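Local coordinates for protein glutathione-dependent peroxiredoxin (Sinorhizobium meliloti, PDB 3UMA) that probably reduces hydrogen peroxide and organic hydroperoxides to water and alcohols at the expense of glutathione, as a Prx5-type thiol peroxidase, at residues A[58-64]-A[150-156]; A[63-67]-A[97-101]. One frame throughout, in Å; residues are numbered along the deposited sequence.

Interaction 1 of 2, residues A[58-64]-A[150-156]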
loop_
_atom_site.group_PDB
_atom_site.type_symbol
_atom_site.label_atom_id
_atom_site.label_comp_id
_atom_site.label_asym_id
_atom_site.label_seq_id
_atom_site.Cartn_x
_atom_site.Cartn_y
_atom_site.Cartn_z
ATOM N N ARG A 58 7.578 8.873 -9.377
ATOM C CA ARG A 58 7.185 7.542 -9.819
ATOM C C ARG A 58 7.208 6.697 -8.556
ATOM O O ARG A 58 8.271 6.481 -7.990
ATOM C CB ARG A 58 8.181 7.000 -10.852
ATOM C CG ARG A 58 7.684 5.827 -11.685
ATOM C CD ARG A 58 8.364 5.815 -13.081
ATOM N NE ARG A 58 7.969 4.661 -13.898
ATOM C CZ ARG A 58 8.744 3.606 -14.145
ATOM N NH1 ARG A 58 9.966 3.539 -13.645
ATOM N NH2 ARG A 58 8.300 2.612 -14.906
ATOM N N VAL A 59 6.036 6.252 -8.117
ATOM C CA VAL A 59 5.899 5.593 -6.811
ATOM C C VAL A 59 5.279 4.180 -6.926
ATOM O O VAL A 59 4.334 3.967 -7.673
ATOM C CB VAL A 59 5.073 6.479 -5.831
ATOM C CG1 VAL A 59 4.884 5.807 -4.474
ATOM C CG2 VAL A 59 5.744 7.851 -5.646
ATOM N N VAL A 60 5.844 3.226 -6.201
ATOM C CA VAL A 60 5.237 1.907 -6.072
ATOM C C VAL A 60 4.424 1.899 -4.781
ATOM O O VAL A 60 4.984 2.091 -3.710
ATOM C CB VAL A 60 6.294 0.792 -6.037
ATOM C CG1 VAL A 60 5.679 -0.532 -5.522
ATOM C CG2 VAL A 60 6.871 0.597 -7.424
ATOM N N LEU A 61 3.104 1.752 -4.906
ATOM C CA LEU A 61 2.230 1.642 -3.747
ATOM C C LEU A 61 1.679 0.231 -3.661
ATOM O O LEU A 61 1.093 -0.261 -4.626
ATOM C CB LEU A 61 1.045 2.621 -3.841
ATOM C CG LEU A 61 -0.005 2.556 -2.710
ATOM C CD1 LEU A 61 0.581 2.975 -1.355
ATOM C CD2 LEU A 61 -1.223 3.392 -3.024
ATOM N N PHE A 62 1.847 -0.422 -2.516
ATOM C CA PHE A 62 1.081 -1.648 -2.300
ATOM C C PHE A 62 0.216 -1.583 -1.049
ATOM O O PHE A 62 0.617 -1.001 -0.049
ATOM C CB PHE A 62 1.947 -2.922 -2.361
ATOM C CG PHE A 62 2.990 -3.025 -1.281
ATOM C CD1 PHE A 62 4.144 -2.241 -1.314
ATOM C CD2 PHE A 62 2.851 -3.958 -0.263
ATOM C CE1 PHE A 62 5.110 -2.357 -0.330
ATOM C CE2 PHE A 62 3.832 -4.098 0.729
ATOM C CZ PHE A 62 4.959 -3.301 0.701
ATOM N N ALA A 63 -0.973 -2.179 -1.130
ATOM C CA ALA A 63 -1.896 -2.216 -0.002
ATOM C C ALA A 63 -2.026 -3.625 0.571
ATOM O O ALA A 63 -2.028 -4.610 -0.170
ATOM C CB ALA A 63 -3.240 -1.697 -0.396
ATOM N N VAL A 64 -2.164 -3.705 1.892
ATOM C CA VAL A 64 -2.318 -4.995 2.583
ATOM C C VAL A 64 -3.603 -4.983 3.435
ATOM O O VAL A 64 -3.993 -3.929 3.961
ATOM C CB VAL A 64 -1.072 -5.326 3.468
ATOM C CG1 VAL A 64 0.218 -5.410 2.634
ATOM C CG2 VAL A 64 -0.882 -4.276 4.581
ATOM N N ARG A 150 -5.853 -6.623 -1.166
ATOM C CA ARG A 150 -4.428 -6.625 -1.521
ATOM C C ARG A 150 -4.252 -6.171 -2.985
ATOM O O ARG A 150 -4.919 -6.680 -3.884
ATOM C CB ARG A 150 -3.799 -7.998 -1.279
ATOM C CG ARG A 150 -2.285 -8.050 -1.496
ATOM C CD ARG A 150 -1.654 -9.439 -1.164
ATOM N NE ARG A 150 -2.262 -10.064 0.013
ATOM C CZ ARG A 150 -1.998 -9.752 1.283
ATOM N NH1 ARG A 150 -1.123 -8.808 1.614
ATOM N NH2 ARG A 150 -2.655 -10.371 2.243
ATOM N N TYR A 151 -3.370 -5.200 -3.215
ATOM C CA TYR A 151 -3.085 -4.709 -4.565
ATOM C C TYR A 151 -1.703 -4.083 -4.578
ATOM O O TYR A 151 -1.126 -3.812 -3.518
ATOM C CB TYR A 151 -4.162 -3.722 -5.100
ATOM C CG TYR A 151 -4.283 -2.403 -4.331
ATOM C CD1 TYR A 151 -3.307 -1.397 -4.451
ATOM C CD2 TYR A 151 -5.372 -2.167 -3.478
ATOM C CE1 TYR A 151 -3.404 -0.188 -3.748
ATOM C CE2 TYR A 151 -5.489 -0.954 -2.769
ATOM C CZ TYR A 151 -4.500 0.033 -2.914
ATOM O OH TYR A 151 -4.586 1.218 -2.199
ATOM N N SER A 152 -1.157 -3.896 -5.774
ATOM C CA SER A 152 0.005 -3.038 -5.948
ATOM C C SER A 152 -0.279 -2.144 -7.152
ATOM O O SER A 152 -1.083 -2.486 -8.031
ATOM C CB SER A 152 1.293 -3.836 -6.170
ATOM O OG SER A 152 1.245 -4.435 -7.446
HETATM N N MSE A 153 0.351 -0.984 -7.183
HETATM C CA MSE A 153 0.158 -0.105 -8.316
HETATM C C MSE A 153 1.415 0.699 -8.551
HETATM O O MSE A 153 2.152 0.991 -7.617
HETATM C CB MSE A 153 -1.081 0.794 -8.156
HETATM C CG MSE A 153 -1.117 1.602 -6.892
HETATM SE SE MSE A 153 -2.621 2.853 -6.844
HETATM C CE MSE A 153 -4.185 1.706 -6.654
ATOM N N LEU A 154 1.685 0.984 -9.820
ATOM C CA LEU A 154 2.714 1.952 -10.196
ATOM C C LEU A 154 2.024 3.285 -10.488
ATOM O O LEU A 154 1.093 3.363 -11.297
ATOM C CB LEU A 154 3.528 1.457 -11.403
ATOM C CG LEU A 154 4.645 2.362 -11.955
ATOM C CD1 LEU A 154 5.714 2.620 -10.897
ATOM C CD2 LEU A 154 5.259 1.733 -13.213
ATOM N N VAL A 155 2.469 4.323 -9.786
ATOM C CA VAL A 155 1.818 5.624 -9.849
ATOM C C VAL A 155 2.824 6.673 -10.366
ATOM O O VAL A 155 3.914 6.821 -9.814
ATOM C CB VAL A 155 1.249 6.031 -8.462
ATOM C CG1 VAL A 155 0.406 7.298 -8.567
ATOM C CG2 VAL A 155 0.380 4.884 -7.864
ATOM N N GLU A 156 2.454 7.374 -11.434
ATOM C CA GLU A 156 3.368 8.362 -12.052
ATOM C C GLU A 156 2.763 9.744 -11.965
ATOM O O GLU A 156 1.664 9.971 -12.464
ATOM C CB GLU A 156 3.717 7.967 -13.499
ATOM C CG GLU A 156 4.659 6.745 -13.536
ATOM C CD GLU A 156 4.970 6.179 -14.949
ATOM O OE1 GLU A 156 4.631 6.800 -15.981
ATOM O OE2 GLU A 156 5.568 5.086 -15.008
#
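Arg58 NE donates to Glu156 OE2 at 2.7 Å in a nearly straight salt bridge (N-H...O 166°). The pair closes one end of an antiparallel strand pair, 58-64 with 151-156, in the central mixed sheet of the thioredoxin-like peroxiredoxin fold. The two side chains run side by side. The oxygen lies close to the guanidinium plane, but the carboxylate is turned so that NE comes from above its plane. Leu154 CD1 lies over one guanidinium face, toward its rim, and NH1 has weak bonds to the carbonyls of Arg90 and Gly91.

Backbone bonds join Val59 with Val155 and Leu61 with Met153 in both directions. Ala63 N binds Tyr151 O at 2.9 Å, while the return bond from Tyr151 N is weak. Leu61, Ala63, Tyr151 and Met153, a selenomethionine, share one face of the sheet. Leu61 CB meets Met153 CG at 3.9 Å. On the other face, Phe62 leads away from strand 151-156 to stack on Tyr80 of helix 70-82.

Arg150 bends at CG-CD and lays NH1 by Val64 CG1, 3.8 Å away. Its side chain comes within about 3 Å of that of Cys72, the predicted peroxidatic cysteine, and NH2 bonds to Pro169 O.

Tyr151 has CG between its backbone N and carbonyl carbon (chi1 64°). This swings the ring over Ala63, whose CB makes a CH-pi contact 3.5 Å from the ring centroid.

Interaction 2 of 2, residues A[63-67]-A[97-101]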
loop_
_atom_site.group_PDB
_atom_site.type_symbol
_atom_site.label_atom_id
_atom_site.label_comp_id
_atom_site.label_asym_id
_atom_site.label_seq_id
_atom_site.Cartn_x
_atom_site.Cartn_y
_atom_site.Cartn_z
ATOM N N ALA A 63 -0.973 -2.179 -1.130
ATOM C CA ALA A 63 -1.896 -2.216 -0.002
ATOM C C ALA A 63 -2.026 -3.625 0.571
ATOM O O ALA A 63 -2.028 -4.610 -0.170
ATOM C CB ALA A 63 -3.240 -1.697 -0.396
ATOM N N VAL A 64 -2.164 -3.705 1.892
ATOM C CA VAL A 64 -2.318 -4.995 2.583
ATOM C C VAL A 64 -3.603 -4.983 3.435
ATOM O O VAL A 64 -3.993 -3.929 3.961
ATOM C CB VAL A 64 -1.072 -5.326 3.468
ATOM C CG1 VAL A 64 0.218 -5.410 2.634
ATOM C CG2 VAL A 64 -0.882 -4.276 4.581
ATOM N N PRO A 65 -4.277 -6.147 3.566
ATOM C CA PRO A 65 -5.397 -6.238 4.501
ATOM C C PRO A 65 -5.021 -5.911 5.947
ATOM O O PRO A 65 -5.823 -5.336 6.652
ATOM C CB PRO A 65 -5.836 -7.707 4.375
ATOM C CG PRO A 65 -5.600 -7.983 2.907
ATOM C CD PRO A 65 -4.266 -7.282 2.624
ATOM N N GLY A 66 -3.812 -6.225 6.392
ATOM C CA GLY A 66 -3.537 -5.988 7.791
ATOM C C GLY A 66 -2.111 -6.154 8.198
ATOM O O GLY A 66 -1.487 -7.165 7.891
ATOM N N ALA A 67 -1.591 -5.157 8.909
ATOM C CA ALA A 67 -0.329 -5.308 9.596
ATOM C C ALA A 67 -0.347 -6.553 10.501
ATOM O O ALA A 67 -1.370 -6.857 11.136
ATOM C CB ALA A 67 -0.046 -4.069 10.428
ATOM N N VAL A 97 3.724 1.174 1.608
ATOM C CA VAL A 97 2.650 0.244 1.935
ATOM C C VAL A 97 1.558 1.009 2.683
ATOM O O VAL A 97 1.851 1.867 3.512
ATOM C CB VAL A 97 3.173 -0.976 2.775
ATOM C CG1 VAL A 97 3.815 -0.529 4.103
ATOM C CG2 VAL A 97 2.053 -2.036 3.006
ATOM N N VAL A 98 0.304 0.717 2.367
ATOM C CA VAL A 98 -0.825 1.312 3.051
ATOM C C VAL A 98 -1.689 0.197 3.629
ATOM O O VAL A 98 -1.832 -0.863 3.006
ATOM C CB VAL A 98 -1.654 2.234 2.109
ATOM C CG1 VAL A 98 -2.204 1.490 0.922
ATOM C CG2 VAL A 98 -2.812 2.958 2.864
ATOM N N ALA A 99 -2.263 0.433 4.812
ATOM C CA ALA A 99 -3.202 -0.536 5.436
ATOM C C ALA A 99 -4.237 0.200 6.259
ATOM O O ALA A 99 -3.960 1.295 6.772
ATOM C CB ALA A 99 -2.470 -1.494 6.312
ATOM N N VAL A 100 -5.419 -0.411 6.391
ATOM C CA VAL A 100 -6.448 0.062 7.308
ATOM C C VAL A 100 -6.094 -0.470 8.701
ATOM O O VAL A 100 -6.645 -1.465 9.152
ATOM C CB VAL A 100 -7.866 -0.352 6.830
ATOM C CG1 VAL A 100 -8.966 0.137 7.805
ATOM C CG2 VAL A 100 -8.117 0.168 5.388
ATOM N N ASN A 101 -5.092 0.163 9.310
ATOM C CA ASN A 101 -4.647 -0.048 10.695
ATOM C C ASN A 101 -4.358 1.333 11.290
ATOM O O ASN A 101 -4.051 2.280 10.544
ATOM C CB ASN A 101 -3.318 -0.831 10.759
ATOM C CG ASN A 101 -3.496 -2.361 10.613
ATOM O OD1 ASN A 101 -4.009 -3.037 11.513
ATOM N ND2 ASN A 101 -3.065 -2.895 9.485
HETATM O O HOH W 1 -6.050 -2.882 5.078
#
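The ends of parallel strands 58-64 and 94-99, where Ala63 and Val64 meet Val97, Val98 and Ala99, lead out beside the predicted active site. Val64 N donates to Val98 O at 3.1 Å, almost in line with the carbonyl bond. Ala63 CA also approaches that oxygen with a C-H...O contact, so one carbonyl receives two neighbouring residues.

Side chains alternate between the faces. Ala63 CB rests on Val98 CG1 at 3.6 Å. Val64 spreads its two methyls on the other face: CG1 meets Val97 CG2, and CG2 meets Ala99 CB at 3.6 Å. With CG1 beside the backbone N of Val64 (chi1 -60°), CG2 falls between that N and the carbonyl carbon and faces Ala99. The strands are the two arms of a beta-alpha-beta crossover, and helix 70-82, which carries Cys72, lies in the connection. The side chain of Val64 is about 4 Å from that of Cys72.

Beyond the strands a water joins segments 63-67 and 97-101. It donates to Val64 O at 2.6 Å, more weakly to Pro65 O, and accepts from Val100 N at 2.9 Å. Val100 is the centre of an inverse gamma turn, and the side chain of Asn101, next in the chain, points toward Ala67. A leucine in place of Asn101 would probably leave Ala67 N without the polar amide now beside it. The amide of Asn101 also lies against Ala67 CB, which touches Val105 and Trp109 of helix 103-113.

Both contacts are buried and both use strand 58-64, which has strand 147-156 along one edge and strand 94-99 along the other. Ala63 and Val64 belong to both. Interaction 1 is antiparallel and the larger. It runs from a partly exposed, charged end through an apolar middle to Arg150 near Cys72. Interaction 2 is parallel and short: one direct backbone bond, small apolar side chains, then a bridging water where the strands give way to loops. The contacts also touch each other. Phe62 O probably accepts from Val98 N, and Arg150 NH2 packs on Pro65 CD. Val64 and Arg150 both lie close to Cys72, the predicted active-site residue.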